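Local coordinates for putative alpha-galactosidase/melibiase (Bacteroides fragilis, PDB 4OGZ), which probably releases terminal, non-reducing alpha-D-galactose from alpha-D-galactosides by hydrolysis, as a glycoside hydrolase of family 27, at residues P28-I33 / T58-G63. Numbering follows the deposited sequence.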
ATOM      1  N   PRO A  28      -1.277  -7.984  19.325  1.00 15.52           N
ATOM      2  CA  PRO A  28       0.111  -7.960  18.967  1.00 12.91           C
ATOM      3  C   PRO A  28       0.461  -6.707  18.187  1.00 11.85           C
ATOM      4  O   PRO A  28      -0.325  -6.280  17.330  1.00 10.74           O
ATOM      5  CB  PRO A  28       0.264  -9.258  18.095  1.00 14.97           C
ATOM      6  CG  PRO A  28      -0.703 -10.206  18.744  1.00 15.25           C
ATOM      7  CD  PRO A  28      -1.866  -9.332  19.152  1.00 17.44           C
ATOM      8  N   PHE A  29       1.650  -6.154  18.490  1.00 13.12           N
ATOM      9  CA  PHE A  29       2.239  -4.984  17.834  1.00 13.86           C
ATOM     10  C   PHE A  29       3.602  -5.327  17.256  1.00 13.58           C
ATOM     11  O   PHE A  29       4.449  -5.906  17.949  1.00 12.63           O
ATOM     12  CB  PHE A  29       2.485  -3.873  18.821  1.00 13.77           C
ATOM     13  CG  PHE A  29       2.960  -2.551  18.199  1.00 16.03           C
ATOM     14  CD1 PHE A  29       4.302  -2.314  17.915  1.00 15.77           C
ATOM     15  CD2 PHE A  29       2.044  -1.520  17.962  1.00 15.37           C
ATOM     16  CE1 PHE A  29       4.707  -1.086  17.375  1.00 17.45           C
ATOM     17  CE2 PHE A  29       2.435  -0.322  17.401  1.00 14.92           C
ATOM     18  CZ  PHE A  29       3.758  -0.110  17.077  1.00 15.82           C
ATOM     19  N   LEU A  30       3.812  -4.931  16.003  1.00 13.72           N
ATOM     20  CA  LEU A  30       5.043  -5.160  15.287  1.00 13.68           C
ATOM     21  C   LEU A  30       5.332  -3.982  14.343  1.00 13.17           C
ATOM     22  O   LEU A  30       4.467  -3.583  13.542  1.00 13.85           O
ATOM     23  CB  LEU A  30       4.940  -6.463  14.457  1.00 15.22           C
ATOM     24  CG  LEU A  30       6.229  -6.821  13.748  1.00 14.11           C
ATOM     25  CD1 LEU A  30       7.311  -7.179  14.739  1.00 14.06           C
ATOM     26  CD2 LEU A  30       5.982  -7.983  12.756  1.00 17.60           C
ATOM     27  N   PHE A  31       6.539  -3.428  14.413  1.00 14.18           N
ATOM     28  CA  PHE A  31       6.953  -2.351  13.489  1.00 16.42           C
ATOM     29  C   PHE A  31       8.462  -2.313  13.323  1.00 17.06           C
ATOM     30  O   PHE A  31       9.217  -2.196  14.302  1.00 17.82           O
ATOM     31  CB  PHE A  31       6.441  -1.000  13.971  1.00 16.93           C
ATOM     32  CG  PHE A  31       6.729   0.141  13.017  1.00 17.07           C
ATOM     33  CD1 PHE A  31       6.062   0.251  11.811  1.00 18.20           C
ATOM     34  CD2 PHE A  31       7.668   1.088  13.332  1.00 18.02           C
ATOM     35  CE1 PHE A  31       6.351   1.291  10.924  1.00 20.36           C
ATOM     36  CE2 PHE A  31       7.950   2.135  12.466  1.00 18.98           C
ATOM     37  CZ  PHE A  31       7.280   2.256  11.262  1.00 16.71           C
ATOM     38  N   TYR A  32       8.909  -2.521  12.090  1.00 19.44           N
ATOM     39  CA  TYR A  32      10.297  -2.290  11.725  1.00 16.72           C
ATOM     40  C   TYR A  32      10.439  -0.815  11.325  1.00 14.76           C
ATOM     41  O   TYR A  32       9.701  -0.323  10.480  1.00 16.57           O
ATOM     42  CB  TYR A  32      10.728  -3.169  10.559  1.00 16.10           C
ATOM     43  CG  TYR A  32      12.084  -2.786  10.010  1.00 17.54           C
ATOM     44  CD1 TYR A  32      13.254  -3.132  10.676  1.00 18.24           C
ATOM     45  CD2 TYR A  32      12.206  -2.054   8.828  1.00 18.81           C
ATOM     46  CE1 TYR A  32      14.505  -2.775  10.176  1.00 17.77           C
ATOM     47  CE2 TYR A  32      13.452  -1.703   8.329  1.00 17.80           C
ATOM     48  CZ  TYR A  32      14.593  -2.058   9.041  1.00 17.30           C
ATOM     49  OH  TYR A  32      15.832  -1.736   8.564  1.00 19.90           O
ATOM     50  N   ILE A  33      11.421  -0.155  11.907  1.00 14.98           N
ATOM     51  CA  ILE A  33      11.682   1.268  11.660  1.00 16.08           C
ATOM     52  C   ILE A  33      12.425   1.405  10.338  1.00 14.57           C
ATOM     53  O   ILE A  33      13.602   1.086  10.281  1.00 14.33           O
ATOM     54  CB  ILE A  33      12.558   1.866  12.742  1.00 15.81           C
ATOM     55  CG1 ILE A  33      11.902   1.712  14.118  1.00 15.80           C
ATOM     56  CG2 ILE A  33      12.873   3.341  12.452  1.00 16.11           C
ATOM     57  CD1 ILE A  33      12.929   1.740  15.228  1.00 14.78           C
ATOM     58  N   THR A  58      18.104  -4.859  15.464  1.00 26.81           N
ATOM     59  CA  THR A  58      17.283  -5.134  14.267  1.00 24.01           C
ATOM     60  C   THR A  58      16.303  -4.043  13.887  1.00 22.98           C
ATOM     61  O   THR A  58      15.778  -4.065  12.786  1.00 19.90           O
ATOM     62  CB  THR A  58      16.478  -6.430  14.421  1.00 23.76           C
ATOM     63  OG1 THR A  58      15.499  -6.279  15.447  1.00 21.13           O
ATOM     64  CG2 THR A  58      17.417  -7.551  14.768  1.00 27.26           C
ATOM     65  N   GLY A  59      16.044  -3.088  14.791  1.00 20.71           N
ATOM     66  CA  GLY A  59      15.176  -1.974  14.462  1.00 18.86           C
ATOM     67  C   GLY A  59      13.707  -2.320  14.584  1.00 19.09           C
ATOM     68  O   GLY A  59      12.834  -1.563  14.112  1.00 18.06           O
ATOM     69  N   ILE A  60      13.413  -3.457  15.214  1.00 18.41           N
ATOM     70  CA  ILE A  60      12.042  -3.937  15.332  1.00 18.56           C
ATOM     71  C   ILE A  60      11.484  -3.619  16.718  1.00 18.94           C
ATOM     72  O   ILE A  60      12.091  -3.991  17.725  1.00 18.81           O
ATOM     73  CB  ILE A  60      11.958  -5.455  15.038  1.00 19.00           C
ATOM     74  CG1 ILE A  60      12.222  -5.717  13.553  1.00 22.17           C
ATOM     75  CG2 ILE A  60      10.595  -6.001  15.356  1.00 17.04           C
ATOM     76  CD1 ILE A  60      12.442  -7.183  13.208  1.00 20.96           C
ATOM     77  N   ILE A  61      10.341  -2.932  16.727  1.00 19.16           N
ATOM     78  CA  ILE A  61       9.549  -2.687  17.917  1.00 19.67           C
ATOM     79  C   ILE A  61       8.433  -3.725  17.973  1.00 22.08           C
ATOM     80  O   ILE A  61       7.768  -4.013  16.967  1.00 22.88           O
ATOM     81  CB  ILE A  61       8.932  -1.297  17.912  1.00 20.14           C
ATOM     82  CG1 ILE A  61      10.026  -0.247  17.887  1.00 20.37           C
ATOM     83  CG2 ILE A  61       8.058  -1.054  19.144  1.00 19.68           C
ATOM     84  CD1 ILE A  61       9.484   1.091  17.406  1.00 22.71           C
ATOM     85  N   LYS A  62       8.281  -4.346  19.140  1.00 21.35           N
ATOM     86  CA  LYS A  62       7.442  -5.521  19.291  1.00 22.99           C
ATOM     87  C   LYS A  62       6.790  -5.492  20.672  1.00 22.01           C
ATOM     88  O   LYS A  62       7.399  -5.078  21.638  1.00 19.97           O
ATOM     89  CB  LYS A  62       8.323  -6.754  19.091  1.00 24.00           C
ATOM     90  CG  LYS A  62       7.729  -8.074  19.488  1.00 31.50           C
ATOM     91  CD  LYS A  62       8.696  -9.240  19.240  1.00 43.33           C
ATOM     92  CE  LYS A  62       8.009 -10.646  19.270  1.00 48.60           C
ATOM     93  NZ  LYS A  62       6.913 -10.962  18.282  1.00 45.35           N
ATOM     94  N   GLY A  63       5.546  -5.954  20.733  1.00 20.68           N
ATOM     95  CA  GLY A  63       4.905  -6.271  21.972  1.00 18.23           C
ATOM     96  C   GLY A  63       3.412  -6.148  21.859  1.00 17.03           C
ATOM     97  O   GLY A  63       2.807  -6.588  20.903  1.00 15.78           O
TER
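The carbonyl O of G63 takes the N-H of F29 at 2.7 Å, the shortest of five backbone bonds that zip 28-33 antiparallel to 58-63. G63 N returns a bond to F29 O, and F31 and I61 form the next hydrogen-bonded pair, with I61 N to F31 O at 2.8 Å and nearly straight (169°). Beyond them I33 N reaches G59 O at 3.0 Å, just before strand 60-63 begins.

Side chains alternate between the two faces. On one, I61 lies alongside F29, its CG2 3.8 Å from CE1 of that ring; with CG1 anti to the carbonyl carbon (chi1 -61°), the longer branch of I61 instead runs toward I33, the CD1 atoms of I61 and I33 meeting at 4.1 Å. The F31 ring turns its edge to I61 CD1. L52 and L54 of strand 52-55 and L88 of strand 82-92 pack on I61 too, so this face is the apolar interior between two sheets.

On the other face CD1 of L30 touches CG2 of I60 at 3.5 Å. Y32 presents its ring edge to the backbone O of T58, which lies in the ring plane 3.2 Å from Y32 CE1. The phenol end is held by D133, and R132 makes a cation-pi contact with the ring, joining this face to the putative catalytic domain. The pair forms the middle of a four-stranded antiparallel sheet, facing a second sheet in the beta sandwich of the N-terminal one of the two Ig-like domains that accompany the TIM barrel.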